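Local coordinates for desulfoferrodoxin (Rbo) (Treponema pallidum subsp. pallidum str. Nichols, PDB 1Y07), which is a class III superoxide reductase, reducing superoxide to hydrogen peroxide at a mononuclear iron centre, at residues V81-T85 with V102-L106; V112-Y116 with V124-K128. All blocks are in the same frame, centred on the assembly; numbering follows the deposited sequence.

Interaction 1. Residues V81-T85 with V102-L106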
ATOM      1  N   VAL B  81      -1.504  -9.398  -4.479  1.00 13.79           N
ATOM      2  CA  VAL B  81      -1.423  -9.830  -3.101  1.00 13.92           C
ATOM      3  C   VAL B  81      -1.012  -8.598  -2.299  1.00 13.44           C
ATOM      4  O   VAL B  81      -0.113  -7.842  -2.725  1.00 14.14           O
ATOM      5  CB  VAL B  81      -0.366 -10.965  -2.896  1.00 14.16           C
ATOM      6  CG1 VAL B  81      -0.137 -11.247  -1.424  1.00 14.86           C
ATOM      7  CG2 VAL B  81      -0.798 -12.215  -3.675  1.00 15.17           C
ATOM      8  N   CYS B  82      -1.676  -8.401  -1.181  1.00 13.15           N
ATOM      9  CA  CYS B  82      -1.393  -7.314  -0.234  1.00 13.42           C
ATOM     10  C   CYS B  82      -0.931  -7.953   1.085  1.00 14.60           C
ATOM     11  O   CYS B  82      -1.504  -8.940   1.531  1.00 15.36           O
ATOM     12  CB  CYS B  82      -2.646  -6.472  -0.041  1.00 13.40           C
ATOM     13  SG  CYS B  82      -2.546  -5.212   1.227  1.00 16.24           S
ATOM     14  N   LEU B  83       0.088  -7.390   1.704  1.00 13.80           N
ATOM     15  CA  LEU B  83       0.615  -7.845   2.964  1.00 14.00           C
ATOM     16  C   LEU B  83       0.489  -6.754   3.965  1.00 14.46           C
ATOM     17  O   LEU B  83       0.911  -5.620   3.710  1.00 16.28           O
ATOM     18  CB  LEU B  83       2.091  -8.189   2.790  1.00 14.56           C
ATOM     19  CG  LEU B  83       2.707  -9.136   3.799  1.00 15.72           C
ATOM     20  CD1 LEU B  83       2.096 -10.461   3.768  1.00 13.83           C
ATOM     21  CD2 LEU B  83       4.231  -9.151   3.585  1.00 16.65           C
ATOM     22  N   LYS B  84      -0.153  -7.057   5.082  1.00 13.69           N
ATOM     23  CA  LYS B  84      -0.124  -6.153   6.194  1.00 13.73           C
ATOM     24  C   LYS B  84       0.945  -6.676   7.160  1.00 13.60           C
ATOM     25  O   LYS B  84       0.959  -7.859   7.448  1.00 14.52           O
ATOM     26  CB  LYS B  84      -1.478  -6.102   6.927  1.00 14.27           C
ATOM     27  CG  LYS B  84      -1.323  -5.284   8.213  1.00 17.13           C
ATOM     28  CD  LYS B  84      -2.621  -4.942   8.880  1.00 20.80           C
ATOM     29  CE  LYS B  84      -3.257  -6.075   9.561  1.00 21.91           C
ATOM     30  NZ  LYS B  84      -4.485  -5.585  10.253  1.00 22.37           N
ATOM     31  N   THR B  85       1.830  -5.805   7.610  1.00 13.81           N
ATOM     32  CA  THR B  85       2.861  -6.112   8.580  1.00 14.44           C
ATOM     33  C   THR B  85       2.686  -5.176   9.762  1.00 14.64           C
ATOM     34  O   THR B  85       1.853  -4.252   9.746  1.00 15.00           O
ATOM     35  CB  THR B  85       4.279  -5.974   7.998  1.00 14.68           C
ATOM     36  OG1 THR B  85       4.575  -4.602   7.719  1.00 15.05           O
ATOM     37  CG2 THR B  85       4.413  -6.674   6.624  1.00 15.86           C
ATOM     38  N   VAL B 102       4.017 -14.603  -4.895  1.00 15.75           N
ATOM     39  CA  VAL B 102       4.886 -13.418  -4.894  1.00 15.14           C
ATOM     40  C   VAL B 102       5.586 -13.309  -3.548  1.00 15.42           C
ATOM     41  O   VAL B 102       5.109 -13.828  -2.569  1.00 15.95           O
ATOM     42  CB  VAL B 102       4.051 -12.153  -5.219  1.00 15.15           C
ATOM     43  CG1 VAL B 102       3.204 -11.745  -4.016  1.00 16.36           C
ATOM     44  CG2 VAL B 102       4.932 -11.031  -5.808  1.00 16.97           C
ATOM     45  N   THR B 103       6.730 -12.668  -3.513  1.00 14.17           N
ATOM     46  CA  THR B 103       7.478 -12.530  -2.311  1.00 14.77           C
ATOM     47  C   THR B 103       7.627 -11.037  -1.977  1.00 13.33           C
ATOM     48  O   THR B 103       7.762 -10.186  -2.864  1.00 14.43           O
ATOM     49  CB  THR B 103       8.836 -13.101  -2.515  1.00 14.98           C
ATOM     50  OG1 THR B 103       8.673 -14.496  -2.852  1.00 15.79           O
ATOM     51  CG2 THR B 103       9.700 -13.057  -1.195  1.00 15.94           C
ATOM     52  N   PHE B 104       7.590 -10.750  -0.696  1.00 12.49           N
ATOM     53  CA  PHE B 104       7.790  -9.430  -0.161  1.00 13.59           C
ATOM     54  C   PHE B 104       9.016  -9.489   0.730  1.00 13.11           C
ATOM     55  O   PHE B 104       9.281 -10.533   1.317  1.00 15.50           O
ATOM     56  CB  PHE B 104       6.607  -9.082   0.703  1.00 13.58           C
ATOM     57  CG  PHE B 104       5.306  -9.036  -0.061  1.00 14.62           C
ATOM     58  CD1 PHE B 104       4.502 -10.160  -0.145  1.00 15.85           C
ATOM     59  CD2 PHE B 104       4.885  -7.880  -0.657  1.00 12.94           C
ATOM     60  CE1 PHE B 104       3.283 -10.148  -0.850  1.00 14.23           C
ATOM     61  CE2 PHE B 104       3.644  -7.859  -1.344  1.00 13.91           C
ATOM     62  CZ  PHE B 104       2.880  -8.996  -1.447  1.00 14.19           C
ATOM     63  N   ALA B 105       9.712  -8.371   0.883  1.00 11.52           N
ATOM     64  CA  ALA B 105      10.797  -8.224   1.843  1.00 11.13           C
ATOM     65  C   ALA B 105      10.466  -7.283   2.984  1.00 12.95           C
ATOM     66  O   ALA B 105       9.762  -6.247   2.752  1.00 12.11           O
ATOM     67  CB  ALA B 105      12.026  -7.724   1.091  1.00 11.93           C
ATOM     68  N   LEU B 106      10.929  -7.613   4.196  1.00 11.56           N
ATOM     69  CA  LEU B 106      10.694  -6.871   5.418  1.00 11.37           C
ATOM     70  C   LEU B 106      12.012  -6.376   5.968  1.00 12.06           C
ATOM     71  O   LEU B 106      13.054  -7.007   5.771  1.00 11.11           O
ATOM     72  CB  LEU B 106       9.922  -7.775   6.444  1.00 12.52           C
ATOM     73  CG  LEU B 106       8.376  -7.829   6.297  1.00 12.94           C
ATOM     74  CD1 LEU B 106       7.912  -8.353   4.914  1.00 16.06           C
ATOM     75  CD2 LEU B 106       7.726  -8.639   7.448  1.00 14.39           C
TER
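The phenyl ring of F104 carries L83 on one face and V81 at its rim. L83 CB stands 4.2 Å from the ring centroid and 4° off the ring normal, which places this CH-pi contact squarely over the middle of the ring. At the edge, V81 O lies in the ring plane, 3.5 Å from F104 CZ. V81 adds its CG1, which meets F104 CE1 at 3.6 Å as the two side chains pass at a slant. With chi1 of F104 at -62°, CG swings to the side opposite the carbonyl carbon, and the ring projects across the gap to reach L83 and V81.

The evidence for two facing layers, not neighbouring strands, is direct: the axes of strands 81-85 and 102-105 approach no closer than 9.0 Å, they run in nearly the same sense with a 30° angle between them, and the segments share no backbone hydrogen bonds, meeting through apolar side chains, the CH-pi contact and the V81 O approach to the ring edge. Such spacing and rotation describe an aligned beta sandwich, in keeping with the immunoglobulin-like E-set clan of this domain. Strand 78-85 belongs to the four-stranded sheet and strand 101-105 to the three-stranded one, where V63 of neighbouring strand 60-65 also touches F104 and V81.

Alternate residues fill the interlayer. L83 CD2 rests 3.7 Å from F104 CB, the two side chains running past each other in opposite directions, and the same methyl meets L106 CD1 at 4.0 Å. T85 and L106 come tip to tip through T85 CG2 and L106 CD2, 3.9 Å apart, while T85 OG1 hydrogen-bonds D110. At the other end V81 CB packs against V102 CG1 at 3.8 Å. A105 points away from strand 81-85 and packs on L106 of the second subunit.

Interaction 2. Residues V112-Y116 with V124-K128; sequences VLEAY and VWSGK
A beta hairpin, made by strands 112-119 and 123-127 at one margin of the four-stranded sheet, pairs A115 with G127 and Y116 with S126. A115 and G127 form an antiparallel hydrogen-bonded pair: A115 N donates to G127 O at 2.8 Å, nearly in line with the carbonyl (172°), and G127 N returns a bond to A115 O at 2.9 Å. Y116 and S126 form the next, non-hydrogen-bonded pair, where Y116 CA comes within 3.2 Å of W125 O in a CA-H...O contact. On the other edge of strand 112-116, L113 and E114 together face K84, a classic beta bulge.

The Y116 and S126 side chains share one face of the sheet, and the tyrosine ring is oblique to S126, with Y116 CD2 3.7 Å from S126 CB. Y116 CB also touches V124 CG1 at 4.2 Å. W125, which points away from strand 112-116, stacks its ring on the iron ligand H50 and bonds through NE1 to the backbone O of H122, another ligand. E114, its CG anti to the backbone N (chi1 -170°), reaches out in an extended chain from the strand, over the face that carries Y116 and S126, where OE1 accepts a weak, 3.4 Å hydrogen bond from S126 OG.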
ATOM      1  N   VAL B 112       5.337  -9.964   9.845  1.00 15.54           N
ATOM      2  CA  VAL B 112       4.094 -10.093   9.082  1.00 17.21           C
ATOM      3  C   VAL B 112       2.881 -10.227   9.981  1.00 17.10           C
ATOM      4  O   VAL B 112       2.983 -10.850  11.049  1.00 19.38           O
ATOM      5  CB  VAL B 112       4.178 -11.297   8.129  1.00 17.83           C
ATOM      6  CG1 VAL B 112       4.168 -12.573   8.868  1.00 18.56           C
ATOM      7  CG2 VAL B 112       3.028 -11.287   7.149  1.00 20.96           C
ATOM      8  N   LEU B 113       1.724  -9.710   9.552  1.00 16.47           N
ATOM      9  CA  LEU B 113       0.436  -9.911  10.250  1.00 17.23           C
ATOM     10  C   LEU B 113      -0.576 -10.703   9.437  1.00 17.18           C
ATOM     11  O   LEU B 113      -1.208 -11.622   9.952  1.00 18.34           O
ATOM     12  CB  LEU B 113      -0.199  -8.588  10.661  1.00 16.34           C
ATOM     13  CG  LEU B 113       0.539  -7.814  11.752  1.00 18.08           C
ATOM     14  CD1 LEU B 113      -0.114  -6.458  11.961  1.00 18.42           C
ATOM     15  CD2 LEU B 113       0.584  -8.586  13.090  1.00 18.10           C
ATOM     16  N   GLU B 114      -0.770 -10.349   8.178  1.00 17.44           N
ATOM     17  CA  GLU B 114      -1.860 -10.909   7.372  1.00 17.91           C
ATOM     18  C   GLU B 114      -1.602 -10.688   5.893  1.00 17.03           C
ATOM     19  O   GLU B 114      -1.010  -9.701   5.503  1.00 16.61           O
ATOM     20  CB  GLU B 114      -3.207 -10.280   7.760  1.00 19.46           C
ATOM     21  CG  GLU B 114      -4.434 -10.954   7.154  1.00 22.82           C
ATOM     22  CD  GLU B 114      -5.740 -10.605   7.894  1.00 26.93           C
ATOM     23  OE1 GLU B 114      -6.706 -11.418   7.868  1.00 30.07           O
ATOM     24  OE2 GLU B 114      -5.801  -9.527   8.517  1.00 28.97           O
ATOM     25  N   ALA B 115      -2.046 -11.630   5.087  1.00 16.77           N
ATOM     26  CA  ALA B 115      -1.967 -11.530   3.642  1.00 16.29           C
ATOM     27  C   ALA B 115      -3.361 -11.553   3.065  1.00 16.30           C
ATOM     28  O   ALA B 115      -4.228 -12.213   3.624  1.00 15.92           O
ATOM     29  CB  ALA B 115      -1.138 -12.655   3.063  1.00 17.72           C
ATOM     30  N   TYR B 116      -3.540 -10.873   1.928  1.00 16.55           N
ATOM     31  CA  TYR B 116      -4.810 -10.715   1.209  1.00 16.50           C
ATOM     32  C   TYR B 116      -4.519 -10.906  -0.266  1.00 16.26           C
ATOM     33  O   TYR B 116      -3.514 -10.455  -0.716  1.00 17.17           O
ATOM     34  CB  TYR B 116      -5.448  -9.333   1.428  1.00 16.66           C
ATOM     35  CG  TYR B 116      -5.517  -8.898   2.877  1.00 18.77           C
ATOM     36  CD1 TYR B 116      -4.389  -8.406   3.509  1.00 20.99           C
ATOM     37  CD2 TYR B 116      -6.697  -9.021   3.620  1.00 21.73           C
ATOM     38  CE1 TYR B 116      -4.416  -8.003   4.839  1.00 22.87           C
ATOM     39  CE2 TYR B 116      -6.736  -8.604   4.951  1.00 23.24           C
ATOM     40  CZ  TYR B 116      -5.572  -8.116   5.549  1.00 24.76           C
ATOM     41  OH  TYR B 116      -5.521  -7.730   6.883  1.00 29.37           O
ATOM     42  N   VAL B 124     -11.752 -11.002  -2.925  1.00 17.81           N
ATOM     43  CA  VAL B 124     -10.634 -10.999  -1.988  1.00 17.95           C
ATOM     44  C   VAL B 124     -10.745 -12.103  -0.943  1.00 16.85           C
ATOM     45  O   VAL B 124     -11.846 -12.393  -0.454  1.00 15.91           O
ATOM     46  CB  VAL B 124     -10.500  -9.651  -1.242  1.00 18.83           C
ATOM     47  CG1 VAL B 124      -9.257  -9.662  -0.338  1.00 19.58           C
ATOM     48  CG2 VAL B 124     -10.498  -8.486  -2.231  1.00 20.11           C
ATOM     49  N   TRP B 125      -9.584 -12.655  -0.586  1.00 17.17           N
ATOM     50  CA  TRP B 125      -9.391 -13.681   0.440  1.00 18.20           C
ATOM     51  C   TRP B 125      -8.183 -13.390   1.353  1.00 18.72           C
ATOM     52  O   TRP B 125      -7.104 -12.959   0.896  1.00 18.06           O
ATOM     53  CB  TRP B 125      -9.195 -15.070  -0.211  1.00 18.49           C
ATOM     54  CG  TRP B 125     -10.356 -15.473  -1.069  1.00 18.38           C
ATOM     55  CD1 TRP B 125     -10.665 -15.004  -2.320  1.00 20.17           C
ATOM     56  CD2 TRP B 125     -11.400 -16.369  -0.711  1.00 17.62           C
ATOM     57  NE1 TRP B 125     -11.830 -15.574  -2.769  1.00 20.44           N
ATOM     58  CE2 TRP B 125     -12.310 -16.419  -1.798  1.00 18.70           C
ATOM     59  CE3 TRP B 125     -11.647 -17.150   0.407  1.00 16.83           C
ATOM     60  CZ2 TRP B 125     -13.440 -17.237  -1.792  1.00 18.71           C
ATOM     61  CZ3 TRP B 125     -12.775 -17.952   0.430  1.00 17.62           C
ATOM     62  CH2 TRP B 125     -13.665 -17.990  -0.665  1.00 18.29           C
ATOM     63  N   SER B 126      -8.333 -13.638   2.644  1.00 19.54           N
ATOM     64  CA  SER B 126      -7.242 -13.431   3.573  1.00 20.53           C
ATOM     65  C   SER B 126      -6.694 -14.692   4.263  1.00 21.84           C
ATOM     66  O   SER B 126      -7.418 -15.663   4.500  1.00 21.35           O
ATOM     67  CB  SER B 126      -7.637 -12.413   4.635  1.00 20.66           C
ATOM     68  OG  SER B 126      -8.633 -12.895   5.493  1.00 22.20           O
ATOM     69  N   GLY B 127      -5.402 -14.649   4.575  1.00 23.02           N
ATOM     70  CA  GLY B 127      -4.702 -15.739   5.217  1.00 24.75           C
ATOM     71  C   GLY B 127      -3.509 -15.291   6.040  1.00 26.30           C
ATOM     72  O   GLY B 127      -2.978 -14.188   5.842  1.00 26.54           O
ATOM     73  N   LYS B 128      -3.078 -16.149   6.963  1.00 27.73           N
ATOM     74  CA  LYS B 128      -1.935 -15.864   7.841  1.00 29.26           C
ATOM     75  C   LYS B 128      -0.855 -16.942   7.745  1.00 29.78           C
ATOM     76  O   LYS B 128      -1.128 -18.135   7.925  1.00 31.21           O
ATOM     77  CB  LYS B 128      -2.374 -15.641   9.310  1.00 29.57           C
ATOM     78  CG  LYS B 128      -3.620 -16.387   9.788  1.00 30.70           C
ATOM     79  CD  LYS B 128      -3.619 -16.637  11.316  1.00 32.33           C
ATOM     80  CE  LYS B 128      -3.614 -18.155  11.660  1.00 33.46           C
ATOM     81  NZ  LYS B 128      -3.899 -18.449  13.100  1.00 34.20           N
TER

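How the interactions relate
Interactions 1 and 2 meet along the border between strands 78-85 and 112-119, neighbours in the four-stranded sheet, and their centres lie 9 Å apart. Two probable backbone hydrogen bonds join them, C82 N to Y116 O and K84 N to E114 O, both 2.8 Å. Packing adds to this border where L83 CD1 meets V112 CG2 at 3.6 Å. Residues 81-85 therefore serve both contacts, facing the second sheet in interaction 1 and flanking the hairpin of interaction 2. The iron lies nearer the hairpin: the side chain of W125 is about 6 Å from the metal, whereas that of V81 is about 12 Å away, so interaction 1 lies farther from the metal site.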